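Local coordinates for periplasmic sugar-binding domain protein (Pseudomonas fluorescens Pf-5, PDB 3H75), which probably binds a sugar in the periplasm, as a two-domain member of the bacterial solute-binding protein 2 family, at residues 116-121 against 288-293; 67-72 against 90-95. One frame throughout, in Å; residues are numbered along the deposited sequence.

Contact 1: residues 116-121 against 288-293; sequences GSMVGD and PDWQLS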
loop_
_atom_site.group_PDB
_atom_site.type_symbol
_atom_site.label_atom_id
_atom_site.label_comp_id
_atom_site.label_asym_id
_atom_site.label_seq_id
_atom_site.Cartn_x
_atom_site.Cartn_y
_atom_site.Cartn_z
ATOM N N GLY A 116 -7.924 -9.224 -15.175
ATOM C CA GLY A 116 -8.622 -9.019 -13.920
ATOM C C GLY A 116 -7.876 -7.976 -13.111
ATOM O O GLY A 116 -6.838 -7.487 -13.551
ATOM N N SER A 117 -8.404 -7.623 -11.944
ATOM C CA SER A 117 -7.753 -6.636 -11.091
ATOM C C SER A 117 -8.090 -6.869 -9.627
ATOM O O SER A 117 -9.035 -7.587 -9.297
ATOM C CB SER A 117 -8.168 -5.214 -11.494
ATOM O OG SER A 117 -9.543 -4.970 -11.234
HETATM N N MSE A 118 -7.304 -6.260 -8.747
HETATM C CA MSE A 118 -7.523 -6.389 -7.313
HETATM C C MSE A 118 -6.986 -5.134 -6.658
HETATM O O MSE A 118 -5.823 -4.782 -6.850
HETATM C CB MSE A 118 -6.789 -7.605 -6.762
HETATM C CG MSE A 118 -6.977 -7.783 -5.265
HETATM SE SE MSE A 118 -6.207 -9.415 -4.618
HETATM C CE MSE A 118 -7.647 -10.633 -5.071
ATOM N N VAL A 119 -7.829 -4.464 -5.883
ATOM C CA VAL A 119 -7.422 -3.231 -5.229
ATOM C C VAL A 119 -7.780 -3.202 -3.755
ATOM O O VAL A 119 -8.663 -3.934 -3.300
ATOM C CB VAL A 119 -8.085 -2.013 -5.898
ATOM C CG1 VAL A 119 -7.796 -2.024 -7.390
ATOM C CG2 VAL A 119 -9.588 -2.027 -5.639
ATOM N N GLY A 120 -7.087 -2.340 -3.020
ATOM C CA GLY A 120 -7.343 -2.182 -1.604
ATOM C C GLY A 120 -8.164 -0.928 -1.372
ATOM O O GLY A 120 -8.919 -0.506 -2.253
ATOM N N ASP A 121 -8.024 -0.322 -0.197
ATOM C CA ASP A 121 -8.789 0.880 0.116
ATOM C C ASP A 121 -7.917 2.058 0.547
ATOM O O ASP A 121 -8.001 2.537 1.682
ATOM C CB ASP A 121 -9.863 0.558 1.177
ATOM C CG ASP A 121 -9.293 -0.052 2.456
ATOM O OD1 ASP A 121 -8.196 -0.651 2.428
ATOM O OD2 ASP A 121 -9.973 0.051 3.502
ATOM N N PRO A 288 -14.051 -10.504 -11.841
ATOM C CA PRO A 288 -12.594 -10.525 -12.001
ATOM C C PRO A 288 -11.910 -9.287 -11.421
ATOM O O PRO A 288 -10.684 -9.195 -11.426
ATOM C CB PRO A 288 -12.424 -10.619 -13.509
ATOM C CG PRO A 288 -13.526 -9.744 -13.993
ATOM C CD PRO A 288 -14.704 -10.159 -13.118
ATOM N N ASP A 289 -12.708 -8.339 -10.936
ATOM C CA ASP A 289 -12.174 -7.110 -10.356
ATOM C C ASP A 289 -12.510 -7.020 -8.873
ATOM O O ASP A 289 -13.544 -6.471 -8.484
ATOM C CB ASP A 289 -12.733 -5.890 -11.089
ATOM C CG ASP A 289 -12.408 -5.903 -12.568
ATOM O OD1 ASP A 289 -11.215 -6.028 -12.915
ATOM O OD2 ASP A 289 -13.346 -5.788 -13.385
ATOM N N TRP A 290 -11.619 -7.561 -8.051
ATOM C CA TRP A 290 -11.794 -7.572 -6.607
ATOM C C TRP A 290 -11.543 -6.219 -5.954
ATOM O O TRP A 290 -10.590 -5.517 -6.291
ATOM C CB TRP A 290 -10.854 -8.603 -5.987
ATOM C CG TRP A 290 -11.292 -10.026 -6.173
ATOM C CD1 TRP A 290 -12.098 -10.747 -5.342
ATOM C CD2 TRP A 290 -10.940 -10.901 -7.253
ATOM N NE1 TRP A 290 -12.269 -12.020 -5.832
ATOM C CE2 TRP A 290 -11.569 -12.142 -7.005
ATOM C CE3 TRP A 290 -10.154 -10.760 -8.404
ATOM C CZ2 TRP A 290 -11.435 -13.238 -7.868
ATOM C CZ3 TRP A 290 -10.022 -11.848 -9.262
ATOM C CH2 TRP A 290 -10.659 -13.071 -8.988
ATOM N N GLN A 291 -12.415 -5.863 -5.014
ATOM C CA GLN A 291 -12.299 -4.619 -4.260
ATOM C C GLN A 291 -12.211 -5.059 -2.803
ATOM O O GLN A 291 -13.176 -5.588 -2.246
ATOM C CB GLN A 291 -13.530 -3.737 -4.482
ATOM C CG GLN A 291 -13.742 -3.338 -5.937
ATOM C CD GLN A 291 -14.981 -2.480 -6.139
ATOM O OE1 GLN A 291 -15.095 -1.387 -5.584
ATOM N NE2 GLN A 291 -15.918 -2.976 -6.939
ATOM N N LEU A 292 -11.052 -4.848 -2.188
ATOM C CA LEU A 292 -10.843 -5.273 -0.812
ATOM C C LEU A 292 -10.610 -4.132 0.166
ATOM O O LEU A 292 -10.152 -3.056 -0.208
ATOM C CB LEU A 292 -9.638 -6.218 -0.737
ATOM C CG LEU A 292 -9.528 -7.363 -1.751
ATOM C CD1 LEU A 292 -8.232 -8.121 -1.521
ATOM C CD2 LEU A 292 -10.716 -8.299 -1.609
ATOM N N SER A 293 -10.950 -4.385 1.425
ATOM C CA SER A 293 -10.725 -3.429 2.499
ATOM C C SER A 293 -9.628 -4.108 3.299
ATOM O O SER A 293 -9.891 -5.042 4.054
ATOM C CB SER A 293 -11.982 -3.258 3.359
ATOM O OG SER A 293 -12.990 -2.553 2.653
HETATM O O HOH W 1 -10.516 -4.189 -8.579
HETATM O O HOH W 2 -12.764 0.260 3.217
#
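P288, which follows a cis peptide bond, opens the pairing: its carbonyl O takes the amide N-H of S117 at 2.8 Å, while its ring CB lies beside the CA of G116. At D289 a side chain joins in. With CG set beside its own backbone N (chi1 -59°), the carboxylate turns back across the strand boundary, and D289 OD1 accepts the hydroxyl of S117 OG at 2.6 Å. The hydroxyl arrives on the anti side of the carboxylate, 29° out of its plane, and the other oxygen, OD2, forms a salt bridge with R101, so both ends of the group are held. W290 uses its backbone in both directions: its N donates to S117 O at 2.9 Å, and its O receives V119 N at 3.0 Å. A water bridges this same carbonyl to S117 OG, giving the serine hydroxyl a second partner. The indole lies on the other face of the sheet, where M118, bent at chi3 (-82°), brings its CE methyl to it in an off-centre CH-pi contact, 4.2 Å from the centroid of the five-membered ring. S117 O sits in the indole plane, at the edge near CE3; NE1 bonds to L285 O. M118 and W290 also meet helix 265-277, which packs on this face. Past Q291, L292 N donates to V119 O at 2.8 Å, and its CD1 packs against M118 SE at 3.9 Å. Beyond the paired strands, water links S293 OG to D121 OD2, while D121 OD1 accepts the backbone N-H groups of L294 and F295. In the chain 166 residues lie between the two segments, yet strands 116-119 and 289-291 run nearly parallel: strand 289-291 is the edge strand that the returning chain adds to the first α/β domain of a periplasmic binding protein.

Contact 2: residues 67-72 against 90-95; sequences MLVNEQ and FIVNSP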
loop_
_atom_site.group_PDB
_atom_site.type_symbol
_atom_site.label_atom_id
_atom_site.label_comp_id
_atom_site.label_asym_id
_atom_site.label_seq_id
_atom_site.Cartn_x
_atom_site.Cartn_y
_atom_site.Cartn_z
HETATM N N MSE A 67 1.442 -9.942 -13.764
HETATM C CA MSE A 67 0.833 -9.072 -12.768
HETATM C C MSE A 67 1.597 -7.758 -12.705
HETATM O O MSE A 67 2.822 -7.745 -12.727
HETATM C CB MSE A 67 0.858 -9.743 -11.400
HETATM C CG MSE A 67 0.015 -9.036 -10.359
HETATM SE SE MSE A 67 0.177 -9.944 -8.655
HETATM C CE MSE A 67 -0.141 -11.748 -9.185
ATOM N N LEU A 68 0.876 -6.648 -12.636
ATOM C CA LEU A 68 1.525 -5.347 -12.585
ATOM C C LEU A 68 0.684 -4.355 -11.806
ATOM O O LEU A 68 -0.532 -4.518 -11.679
ATOM C CB LEU A 68 1.748 -4.802 -14.001
ATOM C CG LEU A 68 0.485 -4.644 -14.859
ATOM C CD1 LEU A 68 0.618 -3.427 -15.770
ATOM C CD2 LEU A 68 0.250 -5.915 -15.664
ATOM N N VAL A 69 1.342 -3.324 -11.289
ATOM C CA VAL A 69 0.664 -2.283 -10.534
ATOM C C VAL A 69 0.137 -1.259 -11.527
ATOM O O VAL A 69 0.797 -0.943 -12.516
ATOM C CB VAL A 69 1.632 -1.598 -9.554
ATOM C CG1 VAL A 69 0.924 -0.476 -8.823
ATOM C CG2 VAL A 69 2.174 -2.625 -8.561
ATOM N N ASN A 70 -1.056 -0.738 -11.270
ATOM C CA ASN A 70 -1.636 0.232 -12.183
ATOM C C ASN A 70 -1.025 1.620 -12.027
ATOM O O ASN A 70 -0.672 2.048 -10.921
ATOM C CB ASN A 70 -3.151 0.303 -11.982
ATOM C CG ASN A 70 -3.878 0.791 -13.218
ATOM O OD1 ASN A 70 -3.264 1.022 -14.260
ATOM N ND2 ASN A 70 -5.192 0.944 -13.114
ATOM N N GLU A 71 -0.891 2.300 -13.161
ATOM C CA GLU A 71 -0.360 3.655 -13.247
ATOM C C GLU A 71 -0.973 4.239 -14.520
ATOM O O GLU A 71 -1.377 3.490 -15.410
ATOM C CB GLU A 71 1.167 3.641 -13.348
ATOM C CG GLU A 71 1.783 5.033 -13.362
ATOM C CD GLU A 71 3.297 5.006 -13.386
ATOM O OE1 GLU A 71 3.874 3.899 -13.418
ATOM O OE2 GLU A 71 3.909 6.095 -13.373
ATOM N N GLN A 72 -1.041 5.563 -14.615
ATOM C CA GLN A 72 -1.655 6.208 -15.774
ATOM C C GLN A 72 -0.820 6.308 -17.049
ATOM O O GLN A 72 -1.342 6.692 -18.098
ATOM C CB GLN A 72 -2.139 7.609 -15.389
ATOM C CG GLN A 72 -1.081 8.467 -14.717
ATOM C CD GLN A 72 -1.567 9.874 -14.429
ATOM O OE1 GLN A 72 -0.929 10.623 -13.687
ATOM N NE2 GLN A 72 -2.697 10.246 -15.020
ATOM N N PHE A 90 -3.140 -9.219 -14.864
ATOM C CA PHE A 90 -3.792 -8.932 -13.599
ATOM C C PHE A 90 -3.230 -7.607 -13.097
ATOM O O PHE A 90 -2.032 -7.489 -12.832
ATOM C CB PHE A 90 -3.530 -10.039 -12.584
ATOM C CG PHE A 90 -4.558 -10.103 -11.496
ATOM C CD1 PHE A 90 -5.891 -10.341 -11.807
ATOM C CD2 PHE A 90 -4.201 -9.903 -10.167
ATOM C CE1 PHE A 90 -6.866 -10.377 -10.808
ATOM C CE2 PHE A 90 -5.162 -9.935 -9.162
ATOM C CZ PHE A 90 -6.502 -10.173 -9.484
ATOM N N ILE A 91 -4.108 -6.614 -12.989
ATOM C CA ILE A 91 -3.752 -5.265 -12.549
ATOM C C ILE A 91 -4.054 -5.110 -11.063
ATOM O O ILE A 91 -5.178 -5.350 -10.626
ATOM C CB ILE A 91 -4.572 -4.216 -13.329
ATOM C CG1 ILE A 91 -4.419 -4.449 -14.833
ATOM C CG2 ILE A 91 -4.136 -2.813 -12.938
ATOM C CD1 ILE A 91 -2.999 -4.366 -15.329
ATOM N N VAL A 92 -3.063 -4.689 -10.284
ATOM C CA VAL A 92 -3.284 -4.564 -8.853
ATOM C C VAL A 92 -3.046 -3.204 -8.224
ATOM O O VAL A 92 -2.476 -2.296 -8.838
ATOM C CB VAL A 92 -2.431 -5.591 -8.073
ATOM C CG1 VAL A 92 -2.802 -6.999 -8.500
ATOM C CG2 VAL A 92 -0.944 -5.328 -8.312
ATOM N N ASN A 93 -3.523 -3.101 -6.982
ATOM C CA ASN A 93 -3.404 -1.926 -6.117
ATOM C C ASN A 93 -4.321 -0.732 -6.391
ATOM O O ASN A 93 -4.768 -0.077 -5.453
ATOM C CB ASN A 93 -1.941 -1.485 -6.055
ATOM C CG ASN A 93 -1.072 -2.475 -5.288
ATOM O OD1 ASN A 93 -1.512 -3.579 -4.952
ATOM N ND2 ASN A 93 0.167 -2.087 -5.011
ATOM N N SER A 94 -4.600 -0.436 -7.655
ATOM C CA SER A 94 -5.497 0.669 -7.980
ATOM C C SER A 94 -6.396 0.267 -9.143
ATOM O O SER A 94 -6.005 -0.535 -9.984
ATOM C CB SER A 94 -4.714 1.951 -8.320
ATOM O OG SER A 94 -4.135 1.889 -9.598
ATOM N N PRO A 95 -7.609 0.841 -9.203
ATOM C CA PRO A 95 -8.647 0.608 -10.213
ATOM C C PRO A 95 -8.281 0.873 -11.668
ATOM O O PRO A 95 -7.480 1.753 -11.976
ATOM C CB PRO A 95 -9.784 1.522 -9.757
ATOM C CG PRO A 95 -9.559 1.662 -8.289
ATOM C CD PRO A 95 -8.072 1.823 -8.207
HETATM O O HOH W 3 -1.870 1.028 -8.609
#
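L68 and V92 bond through their backbones where parallel strands 65-69 and 88-93 run side by side in a beta-alpha-beta unit, with helix 74-82 making the crossover. L68 N donates to F90 O at 3.0 Å, V92 N returns a bond to L68 O at 2.9 Å, and N70 N continues the series to V92 O at 3.2 Å. On one face L68 and I91 run alongside each other in the same direction; I91 CD1 presses against L68 CG at 3.5 Å, and I91 CG2, anti to its backbone N, reaches N70 CB. The other face carries M67 and V92, whose side chains meet at about a right angle, M67 CG against V92 CG1 at 3.9 Å. M67 CG also lies at the edge of the F90 ring. Further along, V69 crosses V92 in the same way and touches N93 CB with its CG1.

Around this first shell, helix 265-277 packs on M67, F90 and N93, and helix 17-33 on M67, V69, V92 and N93. Y22 OH from the latter helix hydrogen-bonds N93 OD1. Just past the paired residues, a water donates to N70 O at 2.8 Å and hydrogen-bonds S94 OG at 2.6 Å, with a weak third bond to V92 O.

In the fold
Contacts 1 and 2 share one parallel sheet, their centres 10 Å apart, and meet where strand 88-93 lies beside strand 115-119. G116 O and I91 N are 2.9 Å apart, as are M118 O and N93 N; both are probable hydrogen bonds. Together the contacts carry the sheet from strand 65-69 to its outermost strand, 289-291, and helix 265-277 packs against residues of both. Contact 2 also reaches small bound molecules: a sulfate about 4 Å from the V69 side chain and a glycerol about 5 Å from that of N93. Both probably came from the crystallisation liquor, but their position at the strand ends is consistent with a sugar-binding cleft there.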